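Local coordinates for protein metallo-beta-lactamase (Serratia marcescens, PDB 6K4T) that probably hydrolyses the beta-lactam ring of antibiotics at a two-zinc active site of the class B3 metallo-beta-lactamase kind, at residues S70-E75 against G149-G154; D111-S116 against T177-D182; A173-A178 against I212-E217. All blocks are in the same frame, centred on the assembly; numbering follows the deposited sequence. Where two conformers were deposited one is given.

Overall arrangement
The three contacts illustrate how a binuclear metal site is assembled from loops distant in sequence. Interaction 1 gathers the three histidines of one zinc; interaction 3 brings His215 to the other zinc, 3.7 Å from the first; interaction 2 flanks the bound 2-sulfanylbenzoic acid, which all three touch and whose sulfur bridges the metals. The centre of interaction 1 lies about 12 Å from that of interaction 2 and about 11 Å from that of interaction 3. Second-shell hydrogen bonds tie the contacts together: His74 NE2 to Asp111 OD2, 2.7 Å, and His72 ND1 to Asp174 OD1, 2.7 Å. Interactions 2 and 3 share Thr177 and Ala178, so a single loop serves both.

Interaction 1. Residues S70-E75 against G149-G154. With ZN (zinc ion), chain B; JKE (2-sulfanylbenzoic acid), chain D.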
# COMPACT_ATOMS: atom_id res chain seq x y z
N SER A 70 3.73 2.84 -5.21
CA SER A 70 4.29 1.90 -4.25
C SER A 70 4.08 2.42 -2.83
O SER A 70 4.44 3.58 -2.53
CB SER A 70 5.76 1.70 -4.53
OG SER A 70 6.38 0.94 -3.50
N THR A 71 3.53 1.58 -1.97
CA THR A 71 3.53 1.86 -0.52
C THR A 71 4.95 1.74 0.05
O THR A 71 5.52 2.74 0.46
CB THR A 71 2.57 0.94 0.24
OG1 THR A 71 2.88 -0.42 -0.08
CG2 THR A 71 1.11 1.26 -0.04
N HIS A 72 5.50 0.52 0.06
CA HIS A 72 6.88 0.38 0.43
C HIS A 72 7.53 -0.80 -0.27
O HIS A 72 6.87 -1.69 -0.80
CB HIS A 72 7.02 0.27 1.95
CG HIS A 72 6.59 -1.02 2.57
ND1 HIS A 72 5.32 -1.24 3.05
CD2 HIS A 72 7.30 -2.16 2.83
CE1 HIS A 72 5.24 -2.47 3.55
NE2 HIS A 72 6.45 -3.05 3.43
N SER A 73 8.87 -0.79 -0.19
CA SER A 73 9.74 -1.59 -1.03
C SER A 73 10.18 -2.88 -0.32
O SER A 73 11.37 -3.09 -0.12
CB SER A 73 10.91 -0.75 -1.44
OG SER A 73 11.47 -0.08 -0.32
N HIS A 74 9.20 -3.73 0.05
CA HIS A 74 9.49 -5.14 0.41
C HIS A 74 8.85 -6.07 -0.62
O HIS A 74 7.90 -5.71 -1.32
CB HIS A 74 8.99 -5.46 1.82
CG HIS A 74 9.73 -4.72 2.88
ND1 HIS A 74 9.19 -4.41 4.10
CD2 HIS A 74 10.97 -4.20 2.86
CE1 HIS A 74 10.10 -3.76 4.81
NE2 HIS A 74 11.19 -3.60 4.07
N GLU A 75 9.38 -7.30 -0.69
CA GLU A 75 9.00 -8.24 -1.74
C GLU A 75 7.49 -8.49 -1.78
O GLU A 75 6.98 -8.80 -2.86
CB GLU A 75 9.77 -9.55 -1.57
CG GLU A 75 9.40 -10.36 -0.33
CD GLU A 75 10.06 -11.71 -0.12
OE1 GLU A 75 10.23 -12.43 -1.11
OE2 GLU A 75 10.35 -12.06 1.04
N GLY A 149 8.99 4.73 8.54
CA GLY A 149 9.20 4.03 9.79
C GLY A 149 9.44 2.56 9.56
O GLY A 149 10.47 2.01 9.95
N HIS A 150 8.48 1.91 8.92
CA HIS A 150 8.64 0.54 8.42
C HIS A 150 9.71 0.51 7.33
O HIS A 150 10.51 -0.42 7.27
CB HIS A 150 7.27 -0.02 8.01
CG HIS A 150 7.29 -1.44 7.55
ND1 HIS A 150 7.25 -2.51 8.43
CD2 HIS A 150 7.30 -1.98 6.31
CE1 HIS A 150 7.23 -3.64 7.73
NE2 HIS A 150 7.25 -3.34 6.43
N THR A 151 9.70 1.55 6.49
CA THR A 151 10.79 1.86 5.53
C THR A 151 10.92 3.38 5.49
O THR A 151 9.97 4.09 5.85
CB THR A 151 10.51 1.34 4.11
OG1 THR A 151 9.40 2.06 3.57
CG2 THR A 151 10.28 -0.16 4.05
N GLU A 152 12.07 3.89 5.01
CA GLU A 152 12.26 5.32 5.04
C GLU A 152 11.33 5.98 4.01
O GLU A 152 10.86 7.12 4.21
CB GLU A 152 13.70 5.71 4.75
CG GLU A 152 14.66 5.48 5.90
CD GLU A 152 16.06 6.02 5.67
OE1 GLU A 152 16.29 6.55 4.59
OE2 GLU A 152 16.89 5.93 6.59
N GLY A 153 11.05 5.31 2.88
CA GLY A 153 10.29 5.92 1.78
C GLY A 153 8.82 5.51 1.72
O GLY A 153 8.17 5.71 0.70
N GLY A 154 8.26 5.01 2.83
CA GLY A 154 6.86 4.57 2.84
C GLY A 154 5.91 5.70 2.50
O GLY A 154 6.04 6.80 3.04
ZN ZN B . 7.18 -4.47 4.72
SD JKE D . 6.38 -6.56 4.92
CG JKE D . 4.21 -5.26 7.03
CZ JKE D . 5.16 -6.32 7.44
CD1 JKE D . 7.01 -7.92 7.13
OD1 JKE D . 3.57 -4.70 7.91
CD2 JKE D . 5.90 -7.74 9.25
OD2 JKE D . 4.05 -4.91 5.78
CE1 JKE D . 6.18 -6.94 6.59
CE2 JKE D . 5.05 -6.77 8.76
CG1 JKE D . 6.88 -8.32 8.46
O HOH W 1 6.79 4.61 -1.54
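His72 and Gly154 mark the closest approach of the two loops, their CA atoms 4.8 Å apart, with Gly154 CA directing a C-H at Thr71 O. A water lies within hydrogen-bonding distance of both Ser70 O and Gly153 O at the same end. The side chains then converge on one zinc ion, bound by His72 NE2 at 2.0 Å, His74 ND1 at 2.1 Å and His150 NE2 at 2.0 Å, with the ligand sulfur SD at 2.2 Å as fourth donor. His150, its CG anti to the backbone N (chi1 -177°), brings CD2 3.2 Å above the plane of the His72 ring, near its rim; the planes stand at 75°, an offset edge-to-face pair. Beside them, Thr151 spreads its two branches: OG1, hydrogen-bonded to Asn98, lies 3.4 Å from His72 CB, while CG2 packs 3.6 Å from His74 NE2. The nitrogens turned away from the metal are held too, by Asp174, Asp111 and the carbonyl of Thr177, which fixes the rotation of all three rings. In the fold, residues 70-75 lead from strand 65-69 into helix 75-78, His74 being its N-cap, whereas 149-154 links strands 140-146 and 155-163 of the other sheet, and helix 99-104 packs on Ser70 and Ser73.

Interaction 2. Residues D111-S116 against T177-D182. With JKE (2-sulfanylbenzoic acid), chain D.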
# COMPACT_ATOMS: atom_id res chain seq x y z
N ASP A 111 17.00 -0.20 6.85
CA ASP A 111 15.74 -0.93 7.07
C ASP A 111 15.88 -1.80 8.32
O ASP A 111 16.81 -2.59 8.41
CB ASP A 111 15.38 -1.73 5.82
CG ASP A 111 13.99 -2.34 5.83
OD1 ASP A 111 13.62 -2.97 6.83
OD2 ASP A 111 13.33 -2.20 4.80
N PRO A 112 14.98 -1.68 9.32
CA PRO A 112 15.07 -2.54 10.50
C PRO A 112 15.20 -4.04 10.20
O PRO A 112 15.79 -4.76 10.98
CB PRO A 112 13.76 -2.24 11.25
CG PRO A 112 13.44 -0.79 10.86
CD PRO A 112 13.89 -0.69 9.41
N GLN A 113 14.60 -4.50 9.09
CA GLN A 113 14.63 -5.92 8.71
C GLN A 113 15.90 -6.28 7.94
O GLN A 113 16.07 -7.45 7.61
CB GLN A 113 13.38 -6.29 7.92
CG GLN A 113 12.12 -6.25 8.77
CD GLN A 113 10.91 -6.62 7.96
OE1 GLN A 113 10.20 -5.76 7.43
NE2 GLN A 113 10.72 -7.91 7.76
N PHE A 114 16.78 -5.31 7.67
CA PHE A 114 17.99 -5.60 6.92
C PHE A 114 18.75 -6.74 7.61
O PHE A 114 19.03 -6.72 8.79
CB PHE A 114 18.88 -4.38 6.74
CG PHE A 114 20.12 -4.62 5.92
CD1 PHE A 114 20.08 -4.49 4.54
CD2 PHE A 114 21.32 -4.92 6.54
CE1 PHE A 114 21.23 -4.72 3.79
CE2 PHE A 114 22.46 -5.15 5.78
CZ PHE A 114 22.42 -5.03 4.41
N GLY A 115 19.09 -7.75 6.79
CA GLY A 115 19.69 -9.02 7.21
C GLY A 115 18.71 -10.16 7.06
O GLY A 115 19.11 -11.33 7.07
N SER A 116 17.42 -9.86 6.98
CA SER A 116 16.39 -10.88 7.03
C SER A 116 15.44 -10.75 5.83
O SER A 116 14.49 -11.51 5.73
CB SER A 116 15.62 -10.82 8.33
OG SER A 116 14.73 -9.71 8.37
N THR A 177 4.35 -0.94 10.84
CA THR A 177 4.74 -1.96 11.78
C THR A 177 6.24 -1.93 12.09
O THR A 177 7.11 -1.92 11.23
CB THR A 177 4.38 -3.34 11.21
OG1 THR A 177 5.01 -3.45 9.93
CG2 THR A 177 2.88 -3.53 11.08
N ALA A 178 6.54 -1.97 13.39
CA ALA A 178 7.88 -2.18 13.93
C ALA A 178 8.19 -3.67 13.93
O ALA A 178 7.63 -4.45 14.74
CB ALA A 178 7.96 -1.59 15.32
N VAL A 179 9.05 -4.07 12.99
CA VAL A 179 9.50 -5.45 12.84
C VAL A 179 10.97 -5.37 12.43
O VAL A 179 11.36 -4.46 11.74
CB VAL A 179 8.64 -6.21 11.80
CG1 VAL A 179 8.51 -5.47 10.49
CG2 VAL A 179 9.13 -7.63 11.53
N SER A 180 11.77 -6.36 12.80
CA SER A 180 13.22 -6.24 12.54
C SER A 180 13.90 -7.60 12.48
O SER A 180 13.34 -8.62 12.93
CB SER A 180 13.90 -5.39 13.59
OG SER A 180 14.06 -6.12 14.81
N ALA A 181 15.15 -7.57 12.03
CA ALA A 181 16.09 -8.65 12.26
C ALA A 181 16.39 -8.79 13.76
O ALA A 181 16.24 -7.87 14.53
CB ALA A 181 17.36 -8.38 11.47
N ASP A 182 16.84 -9.99 14.13
CA ASP A 182 17.19 -10.29 15.49
C ASP A 182 18.29 -9.34 15.99
O ASP A 182 18.37 -9.05 17.18
CB ASP A 182 17.64 -11.75 15.59
CG ASP A 182 16.51 -12.76 15.55
OD1 ASP A 182 15.34 -12.37 15.75
OD2 ASP A 182 16.79 -13.94 15.30
SD JKE D . 6.38 -6.56 4.92
CG JKE D . 4.21 -5.26 7.03
CZ JKE D . 5.16 -6.32 7.44
CD1 JKE D . 7.01 -7.92 7.13
OD1 JKE D . 3.57 -4.70 7.91
CD2 JKE D . 5.90 -7.74 9.25
OD2 JKE D . 4.05 -4.91 5.78
CE1 JKE D . 6.18 -6.94 6.59
CE2 JKE D . 5.05 -6.77 8.76
CG1 JKE D . 6.88 -8.32 8.46
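Pro112 and Ala181 are joined by the one hydrogen bond between these loops, Ala181 N to Pro112 O, 3.1 Å long and fairly straight at 160°, the donor tilted 30° from the carbonyl plane. Other hydrogen bonds shape each loop from within. Asp111 OD1 takes the backbone N of Gln113 at 2.9 Å, an Asx turn laid over the type I turn from Asp111 to Phe114, and a type II turn from Gln113 to Ser116 follows. Across the way, Ser180 OG donates to Ala181 O at 2.8 Å and also pairs with Arg256 of helix 241-260. Van der Waals contacts do the rest: Pro112 CB sits 3.3 Å from Val179 O, and Ala181 CB lies 3.6 Å from Phe114 O. Gln113, extended beyond CG, passes obliquely over Val179 and sets OE1 3.5 Å from Val179 CG1. Both side chains also meet the ligand, Gln113 NE2 approaching ring atom CD1 to 3.8 Å and Val179 CG1 reaching ring atom CD2 at 3.7 Å. Two loops braced together beside a metal centre, with their side chains against a bound aromatic ring, form a wall of the kind that lines the active-site groove in metallo-beta-lactamases.

Interaction 3. Residues A173-A178 against I212-E217; sequences ADSLTA and IAAHPE. With ZN (zinc ion), chain C; JKE (2-sulfanylbenzoic acid), chain D.
Ala173 and Ala213 face each other in a parallel bridge at the ends of strands 166-173 and 210-213. Two backbone bonds make it: Ala173 N donates to Ile212 O at 2.9 Å, and Ala214 N donates to Ala173 O at 3.0 Å. Both alanine methyls point to the same face of the sheet, and that of Ala173 meets Ile245 of helix 241-260. Beyond the bridge the chains part, one carrying Ser175 to the ligand carboxylate, the other carrying His215 to a zinc.

The His215 side chain shows how the site is reached. Its CB sets CG beside the backbone N (chi1 -72°), which carries the ring toward the ligand. Along one edge of the ring, His215 CD2 comes 3.1 Å from carboxylate oxygen OD2 of 2-sulfanylbenzoic acid, with Ser175 OG also lying near the ring plane. At the tip, His215 NE2 binds the second zinc at 2.1 Å; CE1 and CD2 flank the bound nitrogen at about equal distance from the metal. The ligand chelates this zinc through SD and OD2, both at 2.3 Å, and Asp76 and His77 complete the coordination.

The carboxylate is gripped from the opposite segment as well. Thr177 OG1 donates to OD1 of 2-sulfanylbenzoic acid at 2.8 Å, and Ser175 OG donates to its OD2 at 2.7 Å in one of the two conformers modelled for this serine. In that conformer a water links Ser175 OG to the backbone N of His215.

The two strands, neighbouring and parallel with helix 190-205 in the connection between them, form a beta-alpha-beta crossover. Metal ligands on the loops that follow sheet strands are characteristic of the alpha-beta/beta-alpha sandwich of the metallo-beta-lactamase superfamily; in this complex the Ser175 and Thr177 hydroxyls add a grip on the bound carboxylate.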
# COMPACT_ATOMS: atom_id res chain seq x y z
N ALA A 173 -3.44 2.31 2.93
CA ALA A 173 -2.62 2.54 4.10
C ALA A 173 -1.35 1.69 4.01
O ALA A 173 -1.43 0.46 4.01
CB ALA A 173 -3.38 2.23 5.36
N ASP A 174 -0.19 2.36 4.01
CA ASP A 174 1.08 1.68 4.14
C ASP A 174 1.17 1.01 5.52
O ASP A 174 0.45 1.35 6.47
CB ASP A 174 2.25 2.63 3.92
CG ASP A 174 3.58 1.94 3.76
OD1 ASP A 174 3.58 0.74 3.40
OD2 ASP A 174 4.60 2.64 3.89
N SER A 175 2.05 0.01 5.60
CA SER A 175 2.37 -0.65 6.85
C SER A 175 3.06 0.32 7.81
O SER A 175 3.96 1.06 7.43
CB SER A 175 3.22 -1.85 6.57
OG SER A 175 2.54 -2.72 5.68
N LEU A 176 2.66 0.29 9.08
CA LEU A 176 3.20 1.11 10.13
C LEU A 176 3.88 0.25 11.21
O LEU A 176 3.90 0.62 12.39
CB LEU A 176 2.06 1.91 10.75
CG LEU A 176 1.25 2.79 9.80
CD1 LEU A 176 0.18 3.58 10.54
CD2 LEU A 176 2.17 3.74 9.04
N THR A 177 4.35 -0.94 10.84
CA THR A 177 4.74 -1.96 11.78
C THR A 177 6.24 -1.93 12.09
O THR A 177 7.11 -1.92 11.23
CB THR A 177 4.38 -3.34 11.21
OG1 THR A 177 5.01 -3.45 9.93
CG2 THR A 177 2.88 -3.53 11.08
N ALA A 178 6.54 -1.97 13.39
CA ALA A 178 7.88 -2.18 13.93
C ALA A 178 8.19 -3.67 13.93
O ALA A 178 7.63 -4.45 14.74
CB ALA A 178 7.96 -1.59 15.32
N ILE A 212 -7.97 0.72 2.98
CA ILE A 212 -7.50 -0.53 2.43
C ILE A 212 -6.06 -0.65 2.89
O ILE A 212 -5.20 0.11 2.44
CB ILE A 212 -7.63 -0.53 0.89
CG1 ILE A 212 -9.08 -0.39 0.44
CG2 ILE A 212 -7.00 -1.78 0.29
CD1 ILE A 212 -9.27 0.35 -0.86
N ALA A 213 -5.77 -1.59 3.78
CA ALA A 213 -4.43 -1.73 4.33
C ALA A 213 -3.59 -2.64 3.44
O ALA A 213 -4.09 -3.58 2.85
CB ALA A 213 -4.51 -2.29 5.73
N ALA A 214 -2.29 -2.33 3.33
CA ALA A 214 -1.39 -3.07 2.44
C ALA A 214 -1.47 -4.58 2.70
O ALA A 214 -1.54 -5.39 1.76
CB ALA A 214 0.02 -2.56 2.60
N HIS A 215 -1.48 -4.96 3.98
CA HIS A 215 -1.93 -6.29 4.42
C HIS A 215 -3.42 -6.20 4.70
O HIS A 215 -3.80 -5.56 5.68
CB HIS A 215 -1.14 -6.75 5.67
CG HIS A 215 0.27 -7.12 5.33
ND1 HIS A 215 0.60 -8.37 4.84
CD2 HIS A 215 1.42 -6.40 5.32
CE1 HIS A 215 1.88 -8.42 4.56
NE2 HIS A 215 2.43 -7.23 4.86
N PRO A 216 -4.29 -6.77 3.84
CA PRO A 216 -5.71 -6.42 3.86
C PRO A 216 -6.37 -6.74 5.21
O PRO A 216 -7.30 -6.06 5.59
CB PRO A 216 -6.30 -7.20 2.68
CG PRO A 216 -5.29 -8.27 2.35
CD PRO A 216 -3.95 -7.69 2.73
N GLU A 217 -5.88 -7.76 5.90
CA GLU A 217 -6.54 -8.16 7.16
C GLU A 217 -6.32 -7.14 8.28
O GLU A 217 -7.02 -7.15 9.32
CB GLU A 217 -6.07 -9.56 7.59
CG GLU A 217 -4.65 -9.63 8.12
CD GLU A 217 -3.50 -9.48 7.15
OE1 GLU A 217 -3.70 -9.55 5.90
OE2 GLU A 217 -2.37 -9.25 7.69
ZN ZN C . 4.20 -6.51 4.07
SD JKE D . 6.38 -6.56 4.92
CG JKE D . 4.21 -5.26 7.03
CZ JKE D . 5.16 -6.32 7.44
CD1 JKE D . 7.01 -7.92 7.13
OD1 JKE D . 3.57 -4.70 7.91
CD2 JKE D . 5.90 -7.74 9.25
OD2 JKE D . 4.05 -4.91 5.78
CE1 JKE D . 6.18 -6.94 6.59
CE2 JKE D . 5.05 -6.77 8.76
CG1 JKE D . 6.88 -8.32 8.46
O HOH W 2 -0.34 -3.16 6.11